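PDB 3TQH: quinone oxidoreductase from Coxiella burnetii, which probably reduces quinones with NADPH, as a medium-chain dehydrogenase/reductase with a GroES-like domain and a nucleotide-binding domain. Local coordinates for residues S185-A190 with H311-L316; F191-A194 with Q199-N202; Y73-E78 with D117-K122. All blocks are in the same frame, centred on the assembly; numbering follows the deposited sequence.

Contacts 1 and 2 lie together at the cofactor-binding side of the molecule, their centres about 10 Å apart, and share helix 186-195. They touch where Arg313 of contact 1 makes a cation-pi interaction with Phe191, in a helix turn belonging to contact 2. Contact 1 holds the adenosine 2'-phosphate of NADPH, whereas contact 2 packs the same helix onto an edge strand, with the Leu192 side chain about 6 Å from the cofactor. Contact 3 belongs to the GroES-like part, on the opposite side of the chain's centre, and its centre is about 27 Å from that of contact 1. Strand 315-319, which follows the NADPH-binding Val312, belongs to the same mixed sheet as the strands of contact 3.

Contact 1 of 3, residues S185-A190 with H311-L316; sequences SKRNHA and HVRGKL. With NDP (NADPH dihydro-nicotinamide-adenine-dinucleotide phosphate), chain B.
Asn188 and Arg313 meet through an amide that is probably turned over in the model: its ND2 is placed 3.0 Å from Arg313 NE, where two nitrogens would face each other. Turned back, the amide oxygen could accept a hydrogen bond from the guanidinium, and the nitrogen would point to the cofactor phosphate. The two side chains run past each other in opposite directions, their planar ends 71° apart. A bend at chi3 (-75°) in the Arg313 chain turns its guanidinium toward helix 186-195, bringing NH2 within 3.5 Å of Arg187 O. Phe191, further along the same helix, gives the guanidinium a cation-pi partner.

Much of what joins the segments is NADPH itself. Ser185 N donates a nearly straight hydrogen bond to O1X (2.6 Å, 169°), and Ser185 OG donates another to O3X (2.9 Å), so one residue grips two phosphate oxygens. From 311-316, His311 brings its ring edge to the phosphate, with CD2 3.1 Å from O2X, while Val312 O accepts a bond from the ribose hydroxyl O3B (3.2 Å). A 2'-phosphate held just after the second strand of the nucleotide-binding domain is characteristic of NADPH-selective Rossmann folds.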
loop_
_atom_site.group_PDB
_atom_site.type_symbol
_atom_site.label_atom_id
_atom_site.label_comp_id
_atom_site.label_asym_id
_atom_site.label_seq_id
_atom_site.Cartn_x
_atom_site.Cartn_y
_atom_site.Cartn_z
ATOM N N SER A 185 -10.259 1.964 -15.815
ATOM C CA SER A 185 -11.485 1.572 -16.523
ATOM C C SER A 185 -12.433 2.757 -16.681
ATOM O O SER A 185 -12.401 3.690 -15.882
ATOM C CB SER A 185 -12.221 0.464 -15.760
ATOM O OG SER A 185 -11.440 -0.712 -15.711
ATOM N N LYS A 186 -13.273 2.702 -17.709
ATOM C CA LYS A 186 -14.339 3.686 -17.912
ATOM C C LYS A 186 -15.156 3.855 -16.633
ATOM O O LYS A 186 -15.540 4.967 -16.268
ATOM C CB LYS A 186 -15.260 3.247 -19.064
ATOM C CG LYS A 186 -16.416 4.201 -19.357
ATOM C CD LYS A 186 -17.353 3.643 -20.437
ATOM C CE LYS A 186 -18.680 4.411 -20.494
ATOM N NZ LYS A 186 -19.709 3.735 -21.342
ATOM N N ARG A 187 -15.404 2.729 -15.970
ATOM C CA ARG A 187 -16.130 2.664 -14.701
ATOM C C ARG A 187 -15.545 3.552 -13.587
ATOM O O ARG A 187 -16.282 4.002 -12.705
ATOM C CB ARG A 187 -16.162 1.199 -14.234
ATOM C CG ARG A 187 -16.794 0.974 -12.887
ATOM C CD ARG A 187 -16.832 -0.494 -12.516
ATOM N NE ARG A 187 -17.663 -0.687 -11.324
ATOM C CZ ARG A 187 -18.994 -0.753 -11.324
ATOM N NH1 ARG A 187 -19.685 -0.658 -12.458
ATOM N NH2 ARG A 187 -19.644 -0.924 -10.179
ATOM N N ASN A 188 -14.233 3.788 -13.621
ATOM C CA ASN A 188 -13.553 4.595 -12.595
ATOM C C ASN A 188 -13.235 6.042 -13.023
ATOM O O ASN A 188 -12.705 6.817 -12.236
ATOM C CB ASN A 188 -12.266 3.888 -12.156
ATOM C CG ASN A 188 -12.530 2.587 -11.416
ATOM O OD1 ASN A 188 -11.882 1.576 -11.675
ATOM N ND2 ASN A 188 -13.463 2.610 -10.482
ATOM N N HIS A 189 -13.582 6.398 -14.256
ATOM C CA HIS A 189 -13.321 7.729 -14.823
ATOM C C HIS A 189 -13.872 8.837 -13.916
ATOM O O HIS A 189 -13.121 9.701 -13.456
ATOM C CB HIS A 189 -13.947 7.788 -16.224
ATOM C CG HIS A 189 -13.721 9.068 -16.972
ATOM N ND1 HIS A 189 -14.491 10.197 -16.775
ATOM C CD2 HIS A 189 -12.871 9.368 -17.986
ATOM C CE1 HIS A 189 -14.092 11.150 -17.601
ATOM N NE2 HIS A 189 -13.112 10.672 -18.348
ATOM N N ALA A 190 -15.176 8.786 -13.645
ATOM C CA ALA A 190 -15.857 9.783 -12.807
ATOM C C ALA A 190 -15.285 9.853 -11.383
ATOM O O ALA A 190 -15.139 10.935 -10.816
ATOM C CB ALA A 190 -17.351 9.490 -12.760
ATOM N N HIS A 311 -8.492 -5.333 -9.725
ATOM C CA HIS A 311 -9.479 -4.296 -10.029
ATOM C C HIS A 311 -10.188 -3.722 -8.788
ATOM O O HIS A 311 -11.279 -3.165 -8.878
ATOM C CB HIS A 311 -10.453 -4.817 -11.084
ATOM C CG HIS A 311 -9.812 -4.993 -12.424
ATOM N ND1 HIS A 311 -9.605 -6.227 -13.000
ATOM C CD2 HIS A 311 -9.268 -4.088 -13.269
ATOM C CE1 HIS A 311 -8.988 -6.071 -14.159
ATOM N NE2 HIS A 311 -8.775 -4.782 -14.345
ATOM N N VAL A 312 -9.539 -3.817 -7.638
ATOM C CA VAL A 312 -10.065 -3.194 -6.437
ATOM C C VAL A 312 -9.941 -1.674 -6.554
ATOM O O VAL A 312 -8.879 -1.154 -6.893
ATOM C CB VAL A 312 -9.332 -3.674 -5.169
ATOM C CG1 VAL A 312 -9.782 -2.879 -3.966
ATOM C CG2 VAL A 312 -9.585 -5.140 -4.949
ATOM N N ARG A 313 -11.047 -0.978 -6.299
ATOM C CA ARG A 313 -11.046 0.472 -6.184
ATOM C C ARG A 313 -10.734 0.779 -4.728
ATOM O O ARG A 313 -11.377 0.230 -3.833
ATOM C CB ARG A 313 -12.409 1.047 -6.569
ATOM C CG ARG A 313 -12.479 2.562 -6.522
ATOM C CD ARG A 313 -13.904 3.079 -6.444
ATOM N NE ARG A 313 -14.598 2.967 -7.721
ATOM C CZ ARG A 313 -15.675 3.673 -8.061
ATOM N NH1 ARG A 313 -16.209 4.552 -7.217
ATOM N NH2 ARG A 313 -16.224 3.506 -9.259
ATOM N N GLY A 314 -9.738 1.627 -4.488
ATOM C CA GLY A 314 -9.333 1.973 -3.122
ATOM C C GLY A 314 -8.788 0.804 -2.313
ATOM O O GLY A 314 -7.933 0.052 -2.787
ATOM N N LYS A 315 -9.296 0.645 -1.092
ATOM C CA LYS A 315 -8.735 -0.303 -0.131
ATOM C C LYS A 315 -9.753 -1.322 0.342
ATOM O O LYS A 315 -10.932 -1.000 0.518
ATOM C CB LYS A 315 -8.196 0.443 1.092
ATOM C CG LYS A 315 -6.960 1.300 0.849
ATOM C CD LYS A 315 -5.728 0.494 0.443
ATOM C CE LYS A 315 -5.255 -0.467 1.533
ATOM N NZ LYS A 315 -3.969 -1.126 1.164
ATOM N N LEU A 316 -9.282 -2.556 0.531
ATOM C CA LEU A 316 -10.024 -3.581 1.251
ATOM C C LEU A 316 -9.453 -3.613 2.658
ATOM O O LEU A 316 -8.246 -3.410 2.847
ATOM C CB LEU A 316 -9.863 -4.956 0.596
ATOM C CG LEU A 316 -10.214 -5.099 -0.888
ATOM C CD1 LEU A 316 -9.969 -6.536 -1.336
ATOM C CD2 LEU A 316 -11.652 -4.679 -1.162
HETATM P PA NDP B . -4.252 -2.346 -6.259
HETATM O O1A NDP B . -4.626 -3.772 -6.316
HETATM O O2A NDP B . -4.985 -1.636 -5.193
HETATM O O5B NDP B . -4.563 -1.634 -7.665
HETATM C C5B NDP B . -5.752 -1.968 -8.356
HETATM C C4B NDP B . -5.987 -0.979 -9.487
HETATM O O4B NDP B . -5.140 -1.299 -10.571
HETATM C C3B NDP B . -7.406 -0.988 -10.041
HETATM O O3B NDP B . -8.080 0.185 -9.640
HETATM C C2B NDP B . -7.246 -1.067 -11.556
HETATM O O2B NDP B . -7.980 -0.075 -12.238
HETATM C C1B NDP B . -5.755 -0.852 -11.756
HETATM N N9A NDP B . -5.177 -1.578 -12.898
HETATM C C8A NDP B . -5.098 -2.939 -13.059
HETATM N N7A NDP B . -4.473 -3.198 -14.226
HETATM C C5A NDP B . -4.152 -2.025 -14.810
HETATM C C6A NDP B . -3.514 -1.733 -16.008
HETATM N N6A NDP B . -3.108 -2.719 -16.791
HETATM N N1A NDP B . -3.317 -0.420 -16.371
HETATM C C2A NDP B . -3.752 0.596 -15.534
HETATM N N3A NDP B . -4.382 0.307 -14.336
HETATM C C4A NDP B . -4.582 -0.993 -13.984
HETATM O O3 NDP B . -2.659 -2.185 -6.084
HETATM P PN NDP B . -1.887 -1.099 -5.171
HETATM O O1N NDP B . -2.036 -1.472 -3.749
HETATM O O2N NDP B . -2.192 0.280 -5.579
HETATM O O5D NDP B . -0.374 -1.427 -5.604
HETATM C C5D NDP B . 0.036 -1.403 -6.957
HETATM C C4D NDP B . 1.363 -2.139 -7.106
HETATM O O4D NDP B . 2.364 -1.501 -6.336
HETATM C C3D NDP B . 1.262 -3.577 -6.620
HETATM O O3D NDP B . 1.888 -4.431 -7.549
HETATM C C2D NDP B . 1.975 -3.571 -5.285
HETATM O O2D NDP B . 2.558 -4.823 -4.971
HETATM C C1D NDP B . 2.993 -2.443 -5.480
HETATM N N1N NDP B . 3.445 -1.778 -4.236
HETATM C C2N NDP B . 4.797 -1.640 -4.042
HETATM C C3N NDP B . 5.326 -1.081 -2.881
HETATM C C7N NDP B . 6.807 -0.937 -2.685
HETATM O O7N NDP B . 7.277 -0.376 -1.478
HETATM N N7N NDP B . 7.643 -1.346 -3.637
HETATM C C4N NDP B . 4.371 -0.623 -1.815
HETATM C C5N NDP B . 2.911 -0.791 -2.092
HETATM C C6N NDP B . 2.523 -1.361 -3.301
HETATM P P2B NDP B . -9.282 -0.451 -13.110
HETATM O O1X NDP B . -10.001 0.828 -13.459
HETATM O O2X NDP B . -10.209 -1.330 -12.306
HETATM O O3X NDP B . -8.910 -1.160 -14.384
#

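Contact 2 of 3, residues F191-A194 with Q199-N202; sequences FLKA and QCIN
Cys200 points its sulfur at the helix and meets two consecutive residues there, Leu192 and Lys193. SG lies 3.7 Å from Leu192 CB and 4.0 Å from Lys193 CG, so the touching is done by the parts of both side chains nearest the helix backbone and not by their ends. With SG anti to its own carbonyl carbon (chi1 -60°), the thiol reaches out from the strand toward these two stems. Beyond them the side chains part company. The Leu192 side chain also touches Thr182 and Ala184 of strand 179-184, and the leucine is buried.

This is the packing of a beta-alpha-beta unit of the Rossmann fold: strand 179-184 leads into helix 186-195, and the chain returns in strand 199-202, an outermost strand of the six-stranded parallel sheet. Backbone hydrogen bonds between Thr182 and both Gln199 and Ile201 tie that strand to its neighbour.

Lys193 leaves the helix along its more exposed flank. It sets out past the strand rather than at it, but a bend at chi2 (-90°) swings the chain across, and NZ ends in a hydrogen bond to Glu198 O, just ahead of the strand. Cys200 also packs on His189, one turn earlier in the helix, while Ile201, next along the strand, sends its side chain to Phe208 and Ala211 of helix 208-211.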
loop_
_atom_site.group_PDB
_atom_site.type_symbol
_atom_site.label_atom_id
_atom_site.label_comp_id
_atom_site.label_asym_id
_atom_site.label_seq_id
_atom_site.Cartn_x
_atom_site.Cartn_y
_atom_site.Cartn_z
ATOM N N PHE A 191 -14.968 8.696 -10.815
ATOM C CA PHE A 191 -14.355 8.611 -9.492
ATOM C C PHE A 191 -13.021 9.369 -9.447
ATOM O O PHE A 191 -12.767 10.147 -8.531
ATOM C CB PHE A 191 -14.162 7.131 -9.123
ATOM C CG PHE A 191 -13.424 6.899 -7.837
ATOM C CD1 PHE A 191 -14.074 7.010 -6.617
ATOM C CD2 PHE A 191 -12.085 6.528 -7.844
ATOM C CE1 PHE A 191 -13.392 6.776 -5.415
ATOM C CE2 PHE A 191 -11.398 6.293 -6.652
ATOM C CZ PHE A 191 -12.056 6.419 -5.439
ATOM N N LEU A 192 -12.183 9.151 -10.454
ATOM C CA LEU A 192 -10.851 9.747 -10.480
ATOM C C LEU A 192 -10.865 11.237 -10.833
ATOM O O LEU A 192 -10.056 12.004 -10.316
ATOM C CB LEU A 192 -9.943 8.966 -11.438
ATOM C CG LEU A 192 -9.674 7.523 -11.012
ATOM C CD1 LEU A 192 -8.810 6.799 -12.054
ATOM C CD2 LEU A 192 -9.022 7.474 -9.625
ATOM N N LYS A 193 -11.780 11.646 -11.705
ATOM C CA LYS A 193 -11.963 13.069 -12.004
ATOM C C LYS A 193 -12.284 13.821 -10.720
ATOM O O LYS A 193 -11.669 14.852 -10.429
ATOM C CB LYS A 193 -13.073 13.284 -13.032
ATOM C CG LYS A 193 -12.664 12.938 -14.466
ATOM C CD LYS A 193 -12.081 14.140 -15.208
ATOM C CE LYS A 193 -11.819 13.823 -16.673
ATOM N NZ LYS A 193 -11.683 15.064 -17.495
ATOM N N ALA A 194 -13.224 13.280 -9.946
ATOM C CA ALA A 194 -13.641 13.886 -8.677
ATOM C C ALA A 194 -12.508 13.978 -7.641
ATOM O O ALA A 194 -12.522 14.872 -6.794
ATOM C CB ALA A 194 -14.838 13.131 -8.095
ATOM N N GLN A 199 -7.121 14.186 -16.654
ATOM C CA GLN A 199 -7.386 13.262 -17.753
ATOM C C GLN A 199 -7.375 11.831 -17.229
ATOM O O GLN A 199 -6.442 11.424 -16.536
ATOM C CB GLN A 199 -6.330 13.426 -18.851
ATOM C CG GLN A 199 -6.521 12.530 -20.075
ATOM C CD GLN A 199 -5.457 12.759 -21.142
ATOM O OE1 GLN A 199 -4.432 13.385 -20.883
ATOM N NE2 GLN A 199 -5.701 12.252 -22.345
ATOM N N CYS A 200 -8.420 11.080 -17.560
ATOM C CA CYS A 200 -8.478 9.655 -17.268
ATOM C C CYS A 200 -8.498 8.863 -18.566
ATOM O O CYS A 200 -9.483 8.887 -19.297
ATOM C CB CYS A 200 -9.723 9.342 -16.462
ATOM S SG CYS A 200 -9.749 10.203 -14.925
ATOM N N ILE A 201 -7.409 8.161 -18.840
ATOM C CA ILE A 201 -7.279 7.383 -20.069
ATOM C C ILE A 201 -7.878 5.990 -19.879
ATOM O O ILE A 201 -7.503 5.270 -18.954
ATOM C CB ILE A 201 -5.799 7.236 -20.488
ATOM C CG1 ILE A 201 -5.141 8.618 -20.618
ATOM C CG2 ILE A 201 -5.694 6.461 -21.799
ATOM C CD1 ILE A 201 -3.659 8.569 -20.876
ATOM N N ASN A 202 -8.818 5.627 -20.745
ATOM C CA ASN A 202 -9.374 4.280 -20.761
ATOM C C ASN A 202 -8.392 3.358 -21.457
ATOM O O ASN A 202 -8.353 3.297 -22.689
ATOM C CB ASN A 202 -10.732 4.247 -21.470
ATOM C CG ASN A 202 -11.360 2.863 -21.457
ATOM O OD1 ASN A 202 -10.730 1.884 -21.054
ATOM N ND2 ASN A 202 -12.607 2.775 -21.899
#

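Contact 3 of 3, residues Y73-E78 with D117-K122; sequences YDFSGE and DTIIQK
Phe75 presents the far corner of its ring to a methyl of Ile119: CZ lies 3.5 Å from CG2, with CE1 next at 4.0 Å. The methyl arrives at the ring edge, near the plane, so Ile119 uses neither face of the phenyl. Both residues take a less common first torsion. Phe75 places CG between its backbone N and carbonyl carbon (chi1 82°), which lifts the ring off the strand and brings its end to Ile119. In Ile119 it is CG1 that occupies the equivalent place (chi1 64°), leaving CG2 as the branch that meets the ring.

A second, looser approach joins Ser76 and Lys122, with OG 4.3 Å from CD. The lysine starts toward the other strand but then folds back at its last two torsions, delivering NZ to Leu126 O and a cation-pi partner in Phe128. Ser76 OG is satisfied by Phe128 O.

Strands 74-82 and 119-121 do not pair with each other; each pairs antiparallel with strand 94-98, whose Val95 touches Ile119. Ile38 of strand 36-44 touches Phe75, and Met36 of that strand touches Ile119, while helix 128-133 packs Ala131 against both Ser76 and Lys122.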
loop_
_atom_site.group_PDB
_atom_site.type_symbol
_atom_site.label_atom_id
_atom_site.label_comp_id
_atom_site.label_asym_id
_atom_site.label_seq_id
_atom_site.Cartn_x
_atom_site.Cartn_y
_atom_site.Cartn_z
ATOM N N TYR A 73 0.662 -6.414 6.773
ATOM C CA TYR A 73 1.616 -5.505 7.407
ATOM C C TYR A 73 0.947 -4.290 8.064
ATOM O O TYR A 73 1.494 -3.738 9.011
ATOM C CB TYR A 73 2.633 -5.002 6.379
ATOM C CG TYR A 73 3.501 -6.068 5.735
ATOM C CD1 TYR A 73 4.367 -6.854 6.492
ATOM C CD2 TYR A 73 3.486 -6.260 4.358
ATOM C CE1 TYR A 73 5.175 -7.821 5.890
ATOM C CE2 TYR A 73 4.291 -7.214 3.750
ATOM C CZ TYR A 73 5.130 -7.989 4.514
ATOM O OH TYR A 73 5.919 -8.935 3.889
ATOM N N ASP A 74 -0.210 -3.873 7.548
ATOM C CA ASP A 74 -0.886 -2.659 7.989
ATOM C C ASP A 74 -1.837 -2.987 9.124
ATOM O O ASP A 74 -2.612 -3.944 9.019
ATOM C CB ASP A 74 -1.732 -2.070 6.856
ATOM C CG ASP A 74 -0.916 -1.368 5.787
ATOM O OD1 ASP A 74 0.328 -1.270 5.922
ATOM O OD2 ASP A 74 -1.539 -0.900 4.802
ATOM N N PHE A 75 -1.810 -2.190 10.190
ATOM C CA PHE A 75 -2.701 -2.443 11.315
ATOM C C PHE A 75 -3.075 -1.194 12.092
ATOM O O PHE A 75 -2.426 -0.156 12.011
ATOM C CB PHE A 75 -2.072 -3.451 12.287
ATOM C CG PHE A 75 -1.098 -2.829 13.246
ATOM C CD1 PHE A 75 0.247 -2.723 12.919
ATOM C CD2 PHE A 75 -1.531 -2.321 14.462
ATOM C CE1 PHE A 75 1.140 -2.139 13.801
ATOM C CE2 PHE A 75 -0.653 -1.732 15.339
ATOM C CZ PHE A 75 0.685 -1.639 15.013
ATOM N N SER A 76 -4.112 -1.358 12.894
ATOM C CA SER A 76 -4.662 -0.315 13.728
ATOM C C SER A 76 -5.158 -1.021 14.990
ATOM O O SER A 76 -5.709 -2.118 14.902
ATOM C CB SER A 76 -5.818 0.337 12.976
ATOM O OG SER A 76 -6.252 1.509 13.614
ATOM N N GLY A 77 -4.944 -0.423 16.160
ATOM C CA GLY A 77 -5.345 -1.068 17.416
ATOM C C GLY A 77 -4.909 -0.414 18.718
ATOM O O GLY A 77 -4.491 0.743 18.744
ATOM N N GLU A 78 -5.013 -1.177 19.804
ATOM C CA GLU A 78 -4.736 -0.685 21.155
ATOM C C GLU A 78 -3.540 -1.421 21.763
ATOM O O GLU A 78 -3.439 -2.645 21.651
ATOM C CB GLU A 78 -5.974 -0.877 22.037
ATOM C CG GLU A 78 -5.865 -0.263 23.440
ATOM C CD GLU A 78 -7.080 -0.564 24.331
ATOM O OE1 GLU A 78 -7.883 -1.467 23.982
ATOM O OE2 GLU A 78 -7.228 0.103 25.389
ATOM N N ASP A 117 9.066 2.202 16.744
ATOM C CA ASP A 117 9.617 2.883 15.574
ATOM C C ASP A 117 8.741 2.712 14.339
ATOM O O ASP A 117 8.863 3.487 13.396
ATOM C CB ASP A 117 11.032 2.370 15.277
ATOM C CG ASP A 117 12.002 2.621 16.433
ATOM O OD1 ASP A 117 12.230 3.802 16.791
ATOM O OD2 ASP A 117 12.538 1.634 16.984
ATOM N N THR A 118 7.863 1.707 14.339
ATOM C CA THR A 118 6.984 1.455 13.186
ATOM C C THR A 118 5.491 1.689 13.488
ATOM O O THR A 118 4.624 1.121 12.824
ATOM C CB THR A 118 7.203 0.039 12.598
ATOM O OG1 THR A 118 6.689 -0.949 13.501
ATOM C CG2 THR A 118 8.697 -0.207 12.337
ATOM N N ILE A 119 5.204 2.536 14.475
ATOM C CA ILE A 119 3.830 2.963 14.758
ATOM C C ILE A 119 3.772 4.456 15.059
ATOM O O ILE A 119 4.798 5.080 15.311
ATOM C CB ILE A 119 3.206 2.201 15.965
ATOM C CG1 ILE A 119 3.961 2.502 17.266
ATOM C CG2 ILE A 119 3.194 0.709 15.701
ATOM C CD1 ILE A 119 3.101 2.367 18.507
ATOM N N ILE A 120 2.567 5.015 15.007
ATOM C CA ILE A 120 2.293 6.338 15.575
ATOM C C ILE A 120 0.980 6.299 16.368
ATOM O O ILE A 120 0.225 5.330 16.281
ATOM C CB ILE A 120 2.249 7.459 14.492
ATOM C CG1 ILE A 120 1.104 7.241 13.498
ATOM C CG2 ILE A 120 3.579 7.541 13.745
ATOM C CD1 ILE A 120 0.773 8.478 12.686
ATOM N N GLN A 121 0.724 7.347 17.146
ATOM C CA GLN A 121 -0.562 7.507 17.828
ATOM C C GLN A 121 -1.620 7.754 16.763
ATOM O O GLN A 121 -1.433 8.616 15.906
ATOM C CB GLN A 121 -0.537 8.703 18.788
ATOM C CG GLN A 121 0.489 8.622 19.919
ATOM C CD GLN A 121 0.170 7.534 20.933
ATOM O OE1 GLN A 121 -0.952 7.446 21.441
ATOM N NE2 GLN A 121 1.158 6.699 21.234
ATOM N N LYS A 122 -2.709 6.987 16.791
ATOM C CA LYS A 122 -3.862 7.275 15.937
ATOM C C LYS A 122 -4.502 8.585 16.394
ATOM O O LYS A 122 -4.771 8.767 17.577
ATOM C CB LYS A 122 -4.903 6.148 15.993
ATOM C CG LYS A 122 -6.118 6.380 15.080
ATOM C CD LYS A 122 -7.250 5.366 15.290
ATOM C CE LYS A 122 -8.101 5.652 16.528
ATOM N NZ LYS A 122 -8.808 6.957 16.464
#